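Local coordinates for formylmethanofuran--tetrahydromethanopterin formyltransferase (PDB 1M5S), which catalyses the reversible transfer of a formyl group from formylmethanofuran to tetrahydromethanopterin, an early step in making methane from carbon dioxide, at residues A[164-169]-A[275-280]; A[199-204]-A[243-248]. One frame throughout, in Å; residues are numbered along the deposited sequence.

Contact 1 (A[164-169]-A[275-280]); sequences GNFFIF and KKISAG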
loop_
_atom_site.group_PDB
_atom_site.type_symbol
_atom_site.label_atom_id
_atom_site.label_comp_id
_atom_site.label_asym_id
_atom_site.label_seq_id
_atom_site.Cartn_x
_atom_site.Cartn_y
_atom_site.Cartn_z
ATOM N N GLY A 164 22.199 -14.317 -10.122
ATOM C CA GLY A 164 21.230 -14.921 -11.033
ATOM C C GLY A 164 20.312 -13.848 -11.617
ATOM O O GLY A 164 20.045 -12.841 -10.958
ATOM N N ASN A 165 19.928 -13.971 -12.882
ATOM C CA ASN A 165 19.198 -12.884 -13.525
ATOM C C ASN A 165 18.549 -13.283 -14.842
ATOM O O ASN A 165 18.826 -14.354 -15.382
ATOM C CB ASN A 165 20.130 -11.680 -13.750
ATOM C CG ASN A 165 21.103 -11.893 -14.895
ATOM O OD1 ASN A 165 20.779 -11.648 -16.053
ATOM N ND2 ASN A 165 22.308 -12.339 -14.571
ATOM N N PHE A 166 17.617 -12.450 -15.300
ATOM C CA PHE A 166 17.181 -12.464 -16.692
ATOM C C PHE A 166 16.802 -11.054 -17.143
ATOM O O PHE A 166 16.607 -10.158 -16.315
ATOM C CB PHE A 166 16.014 -13.444 -16.887
ATOM C CG PHE A 166 14.786 -13.106 -16.081
ATOM C CD1 PHE A 166 13.797 -12.274 -16.610
ATOM C CD2 PHE A 166 14.614 -13.620 -14.798
ATOM C CE1 PHE A 166 12.658 -11.960 -15.868
ATOM C CE2 PHE A 166 13.478 -13.309 -14.050
ATOM C CZ PHE A 166 12.499 -12.475 -14.589
ATOM N N PHE A 167 16.891 -10.826 -18.450
ATOM C CA PHE A 167 16.578 -9.532 -19.055
ATOM C C PHE A 167 15.182 -9.584 -19.679
ATOM O O PHE A 167 14.751 -10.631 -20.164
ATOM C CB PHE A 167 17.600 -9.197 -20.147
ATOM C CG PHE A 167 18.937 -8.731 -19.628
ATOM C CD1 PHE A 167 19.500 -9.286 -18.491
ATOM C CD2 PHE A 167 19.646 -7.745 -20.306
ATOM C CE1 PHE A 167 20.749 -8.867 -18.037
ATOM C CE2 PHE A 167 20.891 -7.321 -19.858
ATOM C CZ PHE A 167 21.442 -7.884 -18.723
ATOM N N ILE A 168 14.478 -8.457 -19.648
ATOM C CA ILE A 168 13.156 -8.338 -20.261
ATOM C C ILE A 168 13.197 -7.199 -21.262
ATOM O O ILE A 168 13.400 -6.038 -20.886
ATOM C CB ILE A 168 12.042 -8.013 -19.224
ATOM C CG1 ILE A 168 12.016 -9.052 -18.107
ATOM C CG2 ILE A 168 10.670 -7.989 -19.905
ATOM C CD1 ILE A 168 11.194 -8.605 -16.914
ATOM N N PHE A 169 13.044 -7.546 -22.538
ATOM C CA PHE A 169 12.984 -6.568 -23.627
ATOM C C PHE A 169 11.515 -6.233 -23.902
ATOM O O PHE A 169 10.702 -7.132 -24.114
ATOM C CB PHE A 169 13.606 -7.153 -24.905
ATOM C CG PHE A 169 15.085 -7.405 -24.814
ATOM C CD1 PHE A 169 15.603 -8.292 -23.872
ATOM C CD2 PHE A 169 15.958 -6.795 -25.707
ATOM C CE1 PHE A 169 16.963 -8.570 -23.823
ATOM C CE2 PHE A 169 17.320 -7.066 -25.668
ATOM C CZ PHE A 169 17.823 -7.955 -24.726
ATOM N N LYS A 275 9.088 -8.565 -25.886
ATOM C CA LYS A 275 9.652 -9.038 -27.151
ATOM C C LYS A 275 10.622 -10.202 -26.982
ATOM O O LYS A 275 10.676 -11.097 -27.822
ATOM C CB LYS A 275 10.355 -7.891 -27.876
ATOM C CG LYS A 275 9.421 -6.770 -28.309
ATOM C CD LYS A 275 8.264 -7.320 -29.125
ATOM C CE LYS A 275 7.302 -6.225 -29.521
ATOM N NZ LYS A 275 6.160 -6.782 -30.284
ATOM N N LYS A 276 11.375 -10.193 -25.889
ATOM C CA LYS A 276 12.418 -11.187 -25.675
ATOM C C LYS A 276 12.813 -11.277 -24.206
ATOM O O LYS A 276 12.781 -10.280 -23.480
ATOM C CB LYS A 276 13.651 -10.839 -26.514
ATOM C CG LYS A 276 14.666 -11.971 -26.625
ATOM C CD LYS A 276 16.086 -11.447 -26.723
ATOM C CE LYS A 276 16.477 -11.162 -28.147
ATOM N NZ LYS A 276 17.923 -10.829 -28.238
ATOM N N ILE A 277 13.127 -12.492 -23.768
ATOM C CA ILE A 277 13.796 -12.717 -22.492
ATOM C C ILE A 277 15.246 -13.091 -22.773
ATOM O O ILE A 277 15.522 -13.993 -23.567
ATOM C CB ILE A 277 13.151 -13.884 -21.693
ATOM C CG1 ILE A 277 11.683 -13.571 -21.366
ATOM C CG2 ILE A 277 13.981 -14.182 -20.442
ATOM C CD1 ILE A 277 11.477 -12.359 -20.475
ATOM N N SER A 278 16.168 -12.412 -22.103
ATOM C CA SER A 278 17.568 -12.800 -22.141
ATOM C C SER A 278 18.127 -12.916 -20.723
ATOM O O SER A 278 17.371 -13.139 -19.776
ATOM C CB SER A 278 18.375 -11.785 -22.951
ATOM O OG SER A 278 19.658 -12.298 -23.257
ATOM N N ALA A 279 19.455 -12.869 -20.606
ATOM C CA ALA A 279 20.158 -12.974 -19.325
ATOM C C ALA A 279 21.568 -12.430 -19.466
ATOM O O ALA A 279 22.127 -12.411 -20.560
ATOM C CB ALA A 279 20.215 -14.416 -18.862
ATOM N N GLY A 280 22.139 -11.987 -18.352
ATOM C CA GLY A 280 23.458 -11.386 -18.384
ATOM C C GLY A 280 24.534 -12.329 -17.894
ATOM O O GLY A 280 24.388 -12.972 -16.861
#

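Contact 2 (A[199-204]-A[243-248]); sequences GGIVAS and AVYEIV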
loop_
_atom_site.group_PDB
_atom_site.type_symbol
_atom_site.label_atom_id
_atom_site.label_comp_id
_atom_site.label_asym_id
_atom_site.label_seq_id
_atom_site.Cartn_x
_atom_site.Cartn_y
_atom_site.Cartn_z
ATOM N N GLY A 199 12.967 -1.970 -5.812
ATOM C CA GLY A 199 11.739 -2.623 -6.239
ATOM C C GLY A 199 12.001 -3.994 -6.835
ATOM O O GLY A 199 11.122 -4.578 -7.469
ATOM N N GLY A 200 13.212 -4.503 -6.624
ATOM C CA GLY A 200 13.614 -5.777 -7.192
ATOM C C GLY A 200 14.137 -5.666 -8.612
ATOM O O GLY A 200 14.443 -6.679 -9.246
ATOM N N ILE A 201 14.257 -4.438 -9.111
ATOM C CA ILE A 201 14.416 -4.207 -10.547
ATOM C C ILE A 201 15.635 -3.347 -10.907
ATOM O O ILE A 201 15.816 -2.246 -10.384
ATOM C CB ILE A 201 13.127 -3.566 -11.149
ATOM C CG1 ILE A 201 11.923 -4.484 -10.910
ATOM C CG2 ILE A 201 13.302 -3.330 -12.647
ATOM C CD1 ILE A 201 10.577 -3.801 -11.077
ATOM N N VAL A 202 16.452 -3.861 -11.823
ATOM C CA VAL A 202 17.626 -3.148 -12.322
ATOM C C VAL A 202 17.240 -2.302 -13.527
ATOM O O VAL A 202 16.897 -2.833 -14.575
ATOM C CB VAL A 202 18.734 -4.142 -12.751
ATOM C CG1 VAL A 202 20.016 -3.400 -13.106
ATOM C CG2 VAL A 202 18.981 -5.154 -11.649
ATOM N N ALA A 203 17.301 -0.985 -13.383
ATOM C CA ALA A 203 17.029 -0.092 -14.500
ATOM C C ALA A 203 18.296 0.205 -15.306
ATOM O O ALA A 203 18.225 0.590 -16.471
ATOM C CB ALA A 203 16.432 1.199 -13.991
ATOM N N SER A 204 19.452 -0.008 -14.689
ATOM C CA SER A 204 20.718 0.448 -15.250
ATOM C C SER A 204 21.442 -0.608 -16.087
ATOM O O SER A 204 21.664 -0.410 -17.284
ATOM C CB SER A 204 21.638 0.960 -14.132
ATOM O OG SER A 204 21.782 0.007 -13.092
ATOM N N ALA A 243 12.996 -0.498 -24.414
ATOM C CA ALA A 243 13.412 -0.561 -23.019
ATOM C C ALA A 243 13.764 -1.975 -22.586
ATOM O O ALA A 243 13.157 -2.950 -23.039
ATOM C CB ALA A 243 12.314 0.009 -22.116
ATOM N N VAL A 244 14.772 -2.078 -21.725
ATOM C CA VAL A 244 15.150 -3.346 -21.126
ATOM C C VAL A 244 15.239 -3.162 -19.618
ATOM O O VAL A 244 15.736 -2.141 -19.135
ATOM C CB VAL A 244 16.528 -3.832 -21.638
ATOM C CG1 VAL A 244 16.826 -5.226 -21.097
ATOM C CG2 VAL A 244 16.561 -3.829 -23.161
ATOM N N TYR A 245 14.686 -4.120 -18.881
ATOM C CA TYR A 245 14.894 -4.193 -17.439
ATOM C C TYR A 245 15.488 -5.549 -17.100
ATOM O O TYR A 245 15.222 -6.545 -17.781
ATOM C CB TYR A 245 13.572 -3.999 -16.673
ATOM C CG TYR A 245 13.109 -2.561 -16.617
ATOM C CD1 TYR A 245 13.713 -1.643 -15.755
ATOM C CD2 TYR A 245 12.104 -2.104 -17.465
ATOM C CE1 TYR A 245 13.328 -0.306 -15.745
ATOM C CE2 TYR A 245 11.721 -0.775 -17.468
ATOM C CZ TYR A 245 12.337 0.116 -16.610
ATOM O OH TYR A 245 11.987 1.437 -16.663
ATOM N N GLU A 246 16.317 -5.574 -16.062
ATOM C CA GLU A 246 16.911 -6.806 -15.575
ATOM C C GLU A 246 16.440 -7.074 -14.149
ATOM O O GLU A 246 16.190 -6.143 -13.383
ATOM C CB GLU A 246 18.435 -6.696 -15.618
ATOM C CG GLU A 246 19.158 -7.833 -14.921
ATOM C CD GLU A 246 20.665 -7.633 -14.854
ATOM O OE1 GLU A 246 21.146 -6.504 -15.111
ATOM O OE2 GLU A 246 21.366 -8.622 -14.534
ATOM N N ILE A 247 16.212 -8.346 -13.837
ATOM C CA ILE A 247 15.935 -8.758 -12.471
ATOM C C ILE A 247 17.102 -9.604 -11.969
ATOM O O ILE A 247 17.455 -10.602 -12.594
ATOM C CB ILE A 247 14.603 -9.544 -12.389
ATOM C CG1 ILE A 247 13.441 -8.600 -12.731
ATOM C CG2 ILE A 247 14.411 -10.138 -10.996
ATOM C CD1 ILE A 247 12.106 -9.123 -12.367
ATOM N N VAL A 248 17.824 -9.068 -10.982
ATOM C CA VAL A 248 18.896 -9.798 -10.305
ATOM C C VAL A 248 18.352 -10.563 -9.105
ATOM O O VAL A 248 17.563 -10.033 -8.329
ATOM C CB VAL A 248 20.014 -8.846 -9.834
ATOM C CG1 VAL A 248 21.083 -9.622 -9.085
ATOM C CG2 VAL A 248 20.627 -8.137 -11.025
HETATM O O HOH W 1 16.986 -7.289 -8.259
#

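Contact 1 (A[164-169]-A[275-280])
An antiparallel strand pair of the proximal lobe joins 164-169 to 275-280. Phe167 and Ser278 form a complete hydrogen-bonded pair; at Phe169 the pairing is irregular, for Phe169 N bonds to Lys276 O (2.9 Å) but Phe169 O accepts from Lys275 N instead of Lys276 N. Where the second strand runs out, the Asn165 carboxamide takes over the pairing. With CG between its backbone N and carbonyl carbon (chi1 75°), the amide swings across to Gly280: OD1 receives Gly280 N at 2.7 Å on an in-plane lone pair, and ND2 donates to Gly280 O at 3.2 Å. An asparagine suits the place because one flat group both accepts and donates, and Gly280 brings no side chain against the Phe167 ring, whose CE1 lies 3.4 Å from Gly280 N. At the other end Lys276 runs beside Phe169, and its bent chain sets CD over one ring face, a CH-pi contact 4.3 Å from the centroid; NZ makes an off-centre cation-pi contact with the same ring. The small Ser278 fits beside Phe169, its OG bonded to Glu9. Ile277 and Phe166 pack on Ile265 of helix 254-268, while strands 243-251 and 6-8 flank the pair.

Contact 2 (A[199-204]-A[243-248])
Val202 and Glu246 form a single antiparallel bridge, the one point at which the loop after strand 193-194 pairs with strand 243-251 of the proximal lobe. Both bonds of this hydrogen-bonded pair are made: Val202 N reaches Glu246 O at 2.8 Å, and Glu246 N bonds to Val202 O. The two side chains lie alongside each other and point the same way. Val202 has CG1 anti to its backbone N (chi1 -173°), which leaves CG2 beside that N and pressed against CG2 of Val248 at 3.5 Å, closer than usual for two methyls. A branched, compact valine fills this spot while keeping the extended backbone that the bridge needs. The Glu246 chain is extended, and its OE1 passes 3.9 Å from Val202 CG1.

Next along the strand, Tyr245 turns its CG beside the backbone N (chi1 -76°), and the ring leans along the loop. CG2 of Ile201 meets its CD1 at 3.6 Å, approaching obliquely, whereas Val202 O comes to the ring edge near its plane. Farther along the ring, CE1 touches CB of Ala203, a residue small enough to lie beside it. At the ring's far end OH is hydrogen-bonded to Glu146 of the second subunit. A leucine in place of Tyr245 would probably leave that glutamate without its hydroxyl partner and open a gap beside Ala203. Gly200 has a positive phi (85°) at which a side chain would jam against the preceding carbonyl, so glycine fits the backbone leading into the bridge. One water donates to Val248 O at 2.8 Å and, more weakly, to Gly200 O.

Overall arrangement
Both contacts are largely buried, their centres 9 Å apart, and they meet through adjacent strands: 164-169 runs beside 243-248, with probable hydrogen bonds from Ile168 N to Tyr245 O and from Ile247 N to Phe166 O. Contact 2 is nested in the chain loop that contact 1 closes. Contact 1 is mostly strand pairing within the chain, rich in aromatic rings, with a carboxamide extending it and a lysine at a partly exposed end. Contact 2 instead attaches an irregular loop through one bridge, packs valine and isoleucine methyls and one tyrosine ring, with a water at one end, and faces the second subunit at many residues, whereas contact 1 reaches that subunit through Phe167 alone.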